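Local coordinates for protein oxidoreductase, iron/ascorbate family (Shewanella oneidensis, PDB 3ON7) that probably acts as an iron(II)- and 2-oxoglutarate-dependent oxygenase of the iron/ascorbate family that may form ethylene from 2-oxoglutarate and oxidise L-arginine, at residues N57-N62 / W95-D100; S147-L152 / F251-P256; Q219-G224 / V258-R263. All blocks are in the same frame, centred on the assembly; numbering follows the deposited sequence.

Contact 1: N57-N62 / W95-D100; sequences NEFMFN and WGRIPD
The backbones of 57-62 and 95-100 come closest at F59 and P99, whose CA atoms stand 7.6 Å apart, so side chains do most of the joining. P99 lies over one face of the F59 ring: its CG sits 3.8 Å from the ring centroid and 12° off the normal, a CH-pi contact, while P99 CB reaches F59 CZ at 3.6 Å. R97 runs extended from CG, opposite N (chi1 -158°), to NE, carrying its guanidinium across F59. F59 CD2 lies over the guanidinium face, offset toward the rim, the planes 43° apart. NH1 and NH2 of R97 both reach E58 O at 3.1 Å, two weak, bent bonds to one acceptor. At the guanidinium edge, in its plane, a water accepts from R97 NH1 at 3.0 Å and donates to M60 O and N62 OD1. Replacing R97 with an alanine would probably leave E58 O and this water without their cationic donor and strip the packing from F59 CD2. F59 and P99 also rest on Y90 and F50. Two loops of the N-terminal dioxygenase region, after helix 37-51 and strand 88-92, join near the surface, where the second subunit packs on R97 and N62.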
loop_
_atom_site.group_PDB
_atom_site.type_symbol
_atom_site.label_atom_id
_atom_site.label_comp_id
_atom_site.label_asym_id
_atom_site.label_seq_id
_atom_site.Cartn_x
_atom_site.Cartn_y
_atom_site.Cartn_z
ATOM N N ASN B 57 -23.770 2.816 -5.738
ATOM C CA ASN B 57 -22.621 2.439 -6.538
ATOM C C ASN B 57 -21.833 3.633 -7.063
ATOM O O ASN B 57 -20.684 3.473 -7.463
ATOM C CB ASN B 57 -23.035 1.515 -7.692
ATOM C CG ASN B 57 -23.591 0.172 -7.197
ATOM O OD1 ASN B 57 -22.908 -0.589 -6.499
ATOM N ND2 ASN B 57 -24.835 -0.118 -7.560
ATOM N N GLU B 58 -22.445 4.817 -7.058
ATOM C CA GLU B 58 -21.730 6.060 -7.360
ATOM C C GLU B 58 -20.655 6.407 -6.328
ATOM O O GLU B 58 -19.803 7.245 -6.590
ATOM C CB GLU B 58 -22.694 7.255 -7.433
ATOM C CG GLU B 58 -23.622 7.298 -8.656
ATOM C CD GLU B 58 -24.810 8.262 -8.470
ATOM O OE1 GLU B 58 -24.670 9.278 -7.736
ATOM O OE2 GLU B 58 -25.884 7.994 -9.060
ATOM N N PHE B 59 -20.715 5.805 -5.148
ATOM C CA PHE B 59 -19.764 6.113 -4.089
ATOM C C PHE B 59 -18.746 5.001 -3.845
ATOM O O PHE B 59 -18.194 4.914 -2.753
ATOM C CB PHE B 59 -20.532 6.475 -2.817
ATOM C CG PHE B 59 -21.433 7.655 -2.998
ATOM C CD1 PHE B 59 -22.722 7.492 -3.508
ATOM C CD2 PHE B 59 -20.988 8.933 -2.724
ATOM C CE1 PHE B 59 -23.549 8.578 -3.716
ATOM C CE2 PHE B 59 -21.829 10.035 -2.921
ATOM C CZ PHE B 59 -23.099 9.849 -3.422
HETATM N N MSE B 60 -18.480 4.180 -4.869
HETATM C CA MSE B 60 -17.469 3.114 -4.783
HETATM C C MSE B 60 -16.270 3.682 -4.097
HETATM O O MSE B 60 -15.819 4.765 -4.448
HETATM C CB MSE B 60 -16.991 2.635 -6.167
HETATM C CG MSE B 60 -17.949 1.740 -6.953
HETATM SE SE MSE B 60 -18.441 0.124 -6.012
HETATM C CE MSE B 60 -16.631 -0.378 -5.535
ATOM N N PHE B 61 -15.739 2.930 -3.144
ATOM C CA PHE B 61 -14.600 3.388 -2.356
ATOM C C PHE B 61 -13.422 3.802 -3.212
ATOM O O PHE B 61 -13.163 3.209 -4.237
ATOM C CB PHE B 61 -14.153 2.333 -1.344
ATOM C CG PHE B 61 -13.550 1.089 -1.958
ATOM C CD1 PHE B 61 -14.347 0.061 -2.382
ATOM C CD2 PHE B 61 -12.181 0.952 -2.051
ATOM C CE1 PHE B 61 -13.813 -1.075 -2.921
ATOM C CE2 PHE B 61 -11.616 -0.177 -2.585
ATOM C CZ PHE B 61 -12.422 -1.204 -3.012
ATOM N N ASN B 62 -12.729 4.842 -2.760
ATOM C CA ASN B 62 -11.467 5.250 -3.341
ATOM C C ASN B 62 -10.407 4.192 -3.044
ATOM O O ASN B 62 -10.217 3.795 -1.897
ATOM C CB ASN B 62 -11.023 6.609 -2.793
ATOM C CG ASN B 62 -12.031 7.690 -3.062
ATOM O OD1 ASN B 62 -12.640 7.719 -4.142
ATOM N ND2 ASN B 62 -12.244 8.583 -2.073
ATOM N N TRP B 95 -12.873 13.658 6.805
ATOM C CA TRP B 95 -12.135 14.090 5.628
ATOM C C TRP B 95 -12.545 13.393 4.331
ATOM O O TRP B 95 -12.135 13.794 3.237
ATOM C CB TRP B 95 -10.632 13.868 5.840
ATOM C CG TRP B 95 -10.236 12.473 6.259
ATOM C CD1 TRP B 95 -9.951 12.063 7.519
ATOM C CD2 TRP B 95 -10.051 11.331 5.414
ATOM N NE1 TRP B 95 -9.591 10.743 7.522
ATOM C CE2 TRP B 95 -9.651 10.263 6.243
ATOM C CE3 TRP B 95 -10.171 11.106 4.038
ATOM C CZ2 TRP B 95 -9.396 8.981 5.748
ATOM C CZ3 TRP B 95 -9.925 9.825 3.543
ATOM C CH2 TRP B 95 -9.517 8.784 4.400
ATOM N N GLY B 96 -13.350 12.355 4.439
ATOM C CA GLY B 96 -13.561 11.473 3.302
ATOM C C GLY B 96 -14.849 11.734 2.548
ATOM O O GLY B 96 -15.568 12.700 2.809
ATOM N N ARG B 97 -15.147 10.843 1.613
ATOM C CA ARG B 97 -16.316 11.003 0.785
ATOM C C ARG B 97 -17.555 10.569 1.511
ATOM O O ARG B 97 -17.615 9.479 2.049
ATOM C CB ARG B 97 -16.201 10.182 -0.472
ATOM C CG ARG B 97 -17.110 10.746 -1.517
ATOM C CD ARG B 97 -17.009 9.992 -2.733
ATOM N NE ARG B 97 -17.976 10.413 -3.710
ATOM C CZ ARG B 97 -18.200 9.739 -4.830
ATOM N NH1 ARG B 97 -17.512 8.616 -5.071
ATOM N NH2 ARG B 97 -19.103 10.184 -5.706
ATOM N N ILE B 98 -18.561 11.432 1.486
ATOM C CA ILE B 98 -19.851 11.166 2.111
ATOM C C ILE B 98 -20.940 11.720 1.177
ATOM O O ILE B 98 -20.796 12.813 0.659
ATOM C CB ILE B 98 -19.960 11.860 3.487
ATOM C CG1 ILE B 98 -18.730 11.538 4.344
ATOM C CG2 ILE B 98 -21.220 11.403 4.201
ATOM C CD1 ILE B 98 -18.707 12.214 5.654
ATOM N N PRO B 99 -22.019 10.962 0.954
ATOM C CA PRO B 99 -23.078 11.498 0.097
ATOM C C PRO B 99 -23.706 12.730 0.724
ATOM O O PRO B 99 -23.939 12.738 1.935
ATOM C CB PRO B 99 -24.107 10.355 0.039
ATOM C CG PRO B 99 -23.373 9.157 0.420
ATOM C CD PRO B 99 -22.333 9.608 1.418
ATOM N N ASP B 100 -23.944 13.759 -0.083
ATOM C CA ASP B 100 -24.456 15.042 0.415
ATOM C C ASP B 100 -25.657 14.897 1.328
ATOM O O ASP B 100 -25.712 15.558 2.368
ATOM C CB ASP B 100 -24.847 15.985 -0.740
ATOM C CG ASP B 100 -23.636 16.616 -1.425
ATOM O OD1 ASP B 100 -22.586 16.788 -0.765
ATOM O OD2 ASP B 100 -23.741 16.953 -2.623
HETATM O O HOH W 1 -15.421 7.210 -3.536
#

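Contact 2: S147-L152 / F251-P256; sequences SHKTLL and FLHPHP
T150 has OG1 beside its backbone N (chi1 -78°), which aims the hydroxyl at the facing segment 251-256, where H253 N donates to it at 3.0 Å and 166°. S147 instead turns OG away from its own N (chi1 164°), and this hydroxyl donates to H253 O at 2.7 Å, from above the carbonyl plane. Serine and threonine thus grip both backbone polar atoms of H253 beyond the L151-F251 pair. The pairing itself is the antiparallel pairing of strands 151-157 and 245-252, neighbours in the main sheet of what is by family a double-stranded beta-helix (cupin) fold. L151 and F251 form a hydrogen-bonded pair: L151 N donates to F251 O at 3.0 Å, and F251 N to L151 O at 2.8 Å, nearly along the C=O axis. F251 O also receives a CA-H...O contact from T150.

T150 CG2 lies 3.8 Å from L252 CD1, the two side chains pointing the same way. K149 and H253 meet at their CB atoms, 3.7 Å apart; bends at chi2 and chi3 of K149 bring CE near H253 ND1, and NZ goes on to a salt bridge with E64 of the second subunit and a bond to G278 O of the third. F251 also packs on D176, part of a possible vacant metal site with H174 and H231. Farther along, H255 CE1 approaches S147 CA at 3.6 Å, and a water in the plane of the H255 imidazole lies 2.8 Å from H255 ND1 and accepts from H148 N.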
loop_
_atom_site.group_PDB
_atom_site.type_symbol
_atom_site.label_atom_id
_atom_site.label_comp_id
_atom_site.label_asym_id
_atom_site.label_seq_id
_atom_site.Cartn_x
_atom_site.Cartn_y
_atom_site.Cartn_z
ATOM N N SER B 147 -8.267 12.832 15.451
ATOM C CA SER B 147 -7.513 11.740 14.908
ATOM C C SER B 147 -7.959 11.458 13.494
ATOM O O SER B 147 -9.147 11.247 13.225
ATOM C CB SER B 147 -7.706 10.466 15.726
ATOM O OG SER B 147 -7.258 9.366 14.964
ATOM N N HIS B 148 -6.967 11.406 12.614
ATOM C CA HIS B 148 -7.142 11.169 11.187
ATOM C C HIS B 148 -7.634 9.751 10.898
ATOM O O HIS B 148 -8.419 9.519 9.958
ATOM C CB HIS B 148 -5.787 11.400 10.521
ATOM C CG HIS B 148 -5.796 11.247 9.040
ATOM N ND1 HIS B 148 -5.030 10.300 8.401
ATOM C CD2 HIS B 148 -6.447 11.930 8.068
ATOM C CE1 HIS B 148 -5.219 10.393 7.096
ATOM N NE2 HIS B 148 -6.072 11.373 6.865
ATOM N N LYS B 149 -7.176 8.800 11.713
ATOM C CA LYS B 149 -7.482 7.399 11.480
ATOM C C LYS B 149 -8.819 6.944 12.055
ATOM O O LYS B 149 -9.307 5.863 11.712
ATOM C CB LYS B 149 -6.353 6.510 12.010
ATOM C CG LYS B 149 -5.108 6.485 11.122
ATOM C CD LYS B 149 -5.041 5.225 10.250
ATOM C CE LYS B 149 -4.719 3.974 11.084
ATOM N NZ LYS B 149 -4.567 2.753 10.226
ATOM N N THR B 150 -9.426 7.719 12.932
ATOM C CA THR B 150 -10.662 7.248 13.558
ATOM C C THR B 150 -11.681 7.017 12.448
ATOM O O THR B 150 -11.838 7.872 11.572
ATOM C CB THR B 150 -11.190 8.206 14.645
ATOM O OG1 THR B 150 -10.416 8.005 15.827
ATOM C CG2 THR B 150 -12.700 7.947 14.973
ATOM N N LEU B 151 -12.312 5.845 12.493
ATOM C CA LEU B 151 -13.183 5.348 11.423
ATOM C C LEU B 151 -14.587 5.030 11.917
ATOM O O LEU B 151 -14.746 4.307 12.882
ATOM C CB LEU B 151 -12.569 4.068 10.823
ATOM C CG LEU B 151 -13.446 3.124 10.011
ATOM C CD1 LEU B 151 -13.868 3.813 8.739
ATOM C CD2 LEU B 151 -12.680 1.821 9.709
ATOM N N LEU B 152 -15.596 5.566 11.247
ATOM C CA LEU B 152 -16.996 5.188 11.477
ATOM C C LEU B 152 -17.392 4.303 10.293
ATOM O O LEU B 152 -17.404 4.746 9.163
ATOM C CB LEU B 152 -17.874 6.437 11.604
ATOM C CG LEU B 152 -19.383 6.275 11.743
ATOM C CD1 LEU B 152 -19.746 5.273 12.810
ATOM C CD2 LEU B 152 -20.026 7.634 12.017
ATOM N N PHE B 251 -14.580 3.178 15.420
ATOM C CA PHE B 251 -13.253 2.724 15.871
ATOM C C PHE B 251 -12.359 3.922 16.168
ATOM O O PHE B 251 -11.913 4.623 15.249
ATOM C CB PHE B 251 -12.648 1.808 14.820
ATOM C CG PHE B 251 -13.466 0.553 14.584
ATOM C CD1 PHE B 251 -13.260 -0.589 15.357
ATOM C CD2 PHE B 251 -14.474 0.537 13.636
ATOM C CE1 PHE B 251 -14.034 -1.721 15.177
ATOM C CE2 PHE B 251 -15.231 -0.599 13.430
ATOM C CZ PHE B 251 -15.025 -1.728 14.204
ATOM N N LEU B 252 -12.139 4.186 17.461
ATOM C CA LEU B 252 -11.324 5.343 17.876
ATOM C C LEU B 252 -9.869 4.884 17.774
ATOM O O LEU B 252 -9.501 3.888 18.399
ATOM C CB LEU B 252 -11.664 5.810 19.318
ATOM C CG LEU B 252 -12.986 6.533 19.627
ATOM C CD1 LEU B 252 -13.173 7.726 18.752
ATOM C CD2 LEU B 252 -14.213 5.632 19.525
ATOM N N HIS B 253 -9.080 5.553 16.931
ATOM C CA HIS B 253 -7.684 5.214 16.719
ATOM C C HIS B 253 -6.833 6.375 17.235
ATOM O O HIS B 253 -7.157 7.524 16.983
ATOM C CB HIS B 253 -7.354 5.043 15.232
ATOM C CG HIS B 253 -7.833 3.761 14.617
ATOM N ND1 HIS B 253 -6.976 2.733 14.278
ATOM C CD2 HIS B 253 -9.067 3.367 14.223
ATOM C CE1 HIS B 253 -7.667 1.755 13.720
ATOM N NE2 HIS B 253 -8.937 2.113 13.676
ATOM N N PRO B 254 -5.711 6.073 17.904
ATOM C CA PRO B 254 -4.836 7.144 18.356
ATOM C C PRO B 254 -4.077 7.780 17.196
ATOM O O PRO B 254 -4.040 7.206 16.129
ATOM C CB PRO B 254 -3.880 6.417 19.296
ATOM C CG PRO B 254 -3.838 5.058 18.792
ATOM C CD PRO B 254 -5.195 4.757 18.268
ATOM N N HIS B 255 -3.469 8.954 17.403
ATOM C CA HIS B 255 -2.604 9.516 16.373
ATOM C C HIS B 255 -1.442 8.529 16.180
ATOM O O HIS B 255 -0.990 7.938 17.159
ATOM C CB HIS B 255 -2.057 10.884 16.770
ATOM C CG HIS B 255 -3.108 11.859 17.165
ATOM N ND1 HIS B 255 -4.139 12.221 16.324
ATOM C CD2 HIS B 255 -3.308 12.535 18.321
ATOM C CE1 HIS B 255 -4.913 13.094 16.937
ATOM N NE2 HIS B 255 -4.437 13.299 18.153
ATOM N N PRO B 256 -0.986 8.319 14.931
ATOM C CA PRO B 256 0.126 7.422 14.633
ATOM C C PRO B 256 1.354 7.613 15.519
ATOM O O PRO B 256 1.933 6.642 15.986
ATOM C CB PRO B 256 0.469 7.795 13.182
ATOM C CG PRO B 256 -0.823 8.092 12.587
ATOM C CD PRO B 256 -1.674 8.718 13.696
HETATM O O HOH W 2 -4.246 11.722 13.553
#

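Contact 3: Q219-G224 / V258-R263; sequences QEASDG and VVLSER
E220 and S261 face each other across the contact, carboxylate to hydroxyl. The E220 side chain sets out trans to N (chi1 179°), then bends at chi2 (66°) and swings OE2 to S261 OG, which donates to it at 2.7 Å. OE2 accepts the bond on its anti lone pair, the one turned away from OE1. Crossing E220 at about a right angle, L260 sets its CB against E220 CG at 4.0 Å. The same hydroxyl of S261 accepts from R263 N at 3.0 Å, an ST turn, so one serine both folds its own loop and ties it to the helix. That helix, 216-221, ends here in a Schellman motif: G224 N bonds to Q219 O and D223 N to E220 O, with D223 at positive phi as the C-prime residue. Where the helix runs out, A221 CA makes a CA-H...O contact to L260 O at 3.2 Å, with an angle of 166° at the hydrogen. A221 CB meets the L260 side chain more loosely, at CD2. A water lies 2.8 Å from both A221 O and L260 O. R263 brings only CB near E220 OE2, at 4.4 Å, while its NE forms a salt bridge with D85 of the third subunit.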
loop_
_atom_site.group_PDB
_atom_site.type_symbol
_atom_site.label_atom_id
_atom_site.label_comp_id
_atom_site.label_asym_id
_atom_site.label_seq_id
_atom_site.Cartn_x
_atom_site.Cartn_y
_atom_site.Cartn_z
ATOM N N GLN B 219 -4.666 -1.849 25.466
ATOM C CA GLN B 219 -4.048 -2.944 26.205
ATOM C C GLN B 219 -2.551 -2.705 26.315
ATOM O O GLN B 219 -1.971 -2.808 27.409
ATOM C CB GLN B 219 -4.331 -4.302 25.579
ATOM C CG GLN B 219 -3.780 -5.462 26.401
ATOM C CD GLN B 219 -4.105 -6.844 25.834
ATOM O OE1 GLN B 219 -5.257 -7.208 25.666
ATOM N NE2 GLN B 219 -3.072 -7.636 25.599
ATOM N N GLU B 220 -1.929 -2.371 25.186
ATOM C CA GLU B 220 -0.499 -2.088 25.156
ATOM C C GLU B 220 -0.160 -0.861 25.996
ATOM O O GLU B 220 0.819 -0.886 26.729
ATOM C CB GLU B 220 -0.031 -1.865 23.715
ATOM C CG GLU B 220 1.451 -1.545 23.568
ATOM C CD GLU B 220 2.369 -2.693 23.968
ATOM O OE1 GLU B 220 1.934 -3.867 24.045
ATOM O OE2 GLU B 220 3.548 -2.417 24.185
ATOM N N ALA B 221 -0.960 0.209 25.885
ATOM C CA ALA B 221 -0.673 1.442 26.621
ATOM C C ALA B 221 -0.775 1.265 28.133
ATOM O O ALA B 221 -0.069 1.938 28.883
ATOM C CB ALA B 221 -1.572 2.573 26.169
ATOM N N SER B 222 -1.626 0.346 28.567
ATOM C CA SER B 222 -1.904 0.126 29.980
ATOM C C SER B 222 -1.237 -1.136 30.497
ATOM O O SER B 222 -1.596 -1.627 31.569
ATOM C CB SER B 222 -3.411 -0.007 30.185
ATOM O OG SER B 222 -3.876 -1.190 29.564
ATOM N N ASP B 223 -0.265 -1.652 29.747
ATOM C CA ASP B 223 0.471 -2.851 30.127
ATOM C C ASP B 223 -0.441 -3.995 30.567
ATOM O O ASP B 223 -0.207 -4.616 31.598
ATOM C CB ASP B 223 1.488 -2.535 31.237
ATOM C CG ASP B 223 2.534 -3.640 31.408
ATOM O OD1 ASP B 223 2.999 -4.190 30.378
ATOM O OD2 ASP B 223 2.886 -3.954 32.569
ATOM N N GLY B 224 -1.485 -4.271 29.794
ATOM C CA GLY B 224 -2.350 -5.423 30.076
ATOM C C GLY B 224 -3.385 -5.216 31.162
ATOM O O GLY B 224 -4.206 -6.087 31.392
ATOM N N VAL B 258 1.598 8.658 18.517
ATOM C CA VAL B 258 1.443 8.500 19.964
ATOM C C VAL B 258 2.289 7.342 20.429
ATOM O O VAL B 258 2.214 6.261 19.855
ATOM C CB VAL B 258 -0.003 8.209 20.379
ATOM C CG1 VAL B 258 -0.064 7.739 21.847
ATOM C CG2 VAL B 258 -0.852 9.428 20.182
ATOM N N VAL B 259 3.104 7.575 21.454
ATOM C CA VAL B 259 3.883 6.510 22.058
ATOM C C VAL B 259 2.951 5.709 22.939
ATOM O O VAL B 259 2.241 6.286 23.752
ATOM C CB VAL B 259 5.047 7.065 22.911
ATOM C CG1 VAL B 259 5.762 5.937 23.638
ATOM C CG2 VAL B 259 6.018 7.855 22.038
ATOM N N LEU B 260 2.921 4.391 22.756
ATOM C CA LEU B 260 2.038 3.519 23.531
ATOM C C LEU B 260 2.751 2.917 24.729
ATOM O O LEU B 260 2.139 2.667 25.754
ATOM C CB LEU B 260 1.511 2.391 22.661
ATOM C CG LEU B 260 0.561 2.778 21.532
ATOM C CD1 LEU B 260 0.396 1.601 20.558
ATOM C CD2 LEU B 260 -0.792 3.248 22.081
ATOM N N SER B 261 4.048 2.676 24.568
ATOM C CA SER B 261 4.861 1.978 25.535
ATOM C C SER B 261 6.324 2.190 25.149
ATOM O O SER B 261 6.619 2.914 24.180
ATOM C CB SER B 261 4.553 0.477 25.528
ATOM O OG SER B 261 5.095 -0.151 24.358
ATOM N N GLU B 262 7.224 1.545 25.893
ATOM C CA GLU B 262 8.644 1.568 25.595
ATOM C C GLU B 262 8.945 0.887 24.260
ATOM O O GLU B 262 10.015 1.117 23.697
ATOM C CB GLU B 262 9.475 0.878 26.710
ATOM C CG GLU B 262 9.417 1.570 28.090
ATOM C CD GLU B 262 10.749 1.578 28.865
ATOM O OE1 GLU B 262 11.620 0.696 28.635
ATOM O OE2 GLU B 262 10.908 2.486 29.718
ATOM N N ARG B 263 8.013 0.061 23.777
ATOM C CA ARG B 263 8.225 -0.801 22.604
ATOM C C ARG B 263 7.581 -0.304 21.318
ATOM O O ARG B 263 8.098 -0.574 20.237
ATOM C CB ARG B 263 7.705 -2.218 22.875
ATOM C CG ARG B 263 8.488 -3.008 23.921
ATOM C CD ARG B 263 7.793 -4.349 24.266
ATOM N NE ARG B 263 7.522 -5.173 23.077
ATOM C CZ ARG B 263 7.048 -6.426 23.099
ATOM N NH1 ARG B 263 6.791 -7.041 24.258
ATOM N NH2 ARG B 263 6.840 -7.075 21.948
HETATM O O HOH W 3 2.666 2.008 28.438
#

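In the fold
Contacts 1 and 2 follow one another along the chain, whereas 2 and 3 interleave: 147-152, 219-224, 251-256, then 258-263. Contact 2 lies about 12 Å from the chain centre, on the pairing of strands 151-157 and 245-252 in the main sheet; contacts 1 and 3 lie at about 20 and 21 Å. Their centres are 34 Å apart, with that of contact 2 about 19 Å from the first and 16 Å from the third. A probable hydrogen bond, W95 NE1 to H148 O, joins contacts 1 and 2, and both touch the second subunit. Contacts 2 and 3 both meet the third, so the segments flanking this strand pair also lie against other subunits of the four-chain assembly.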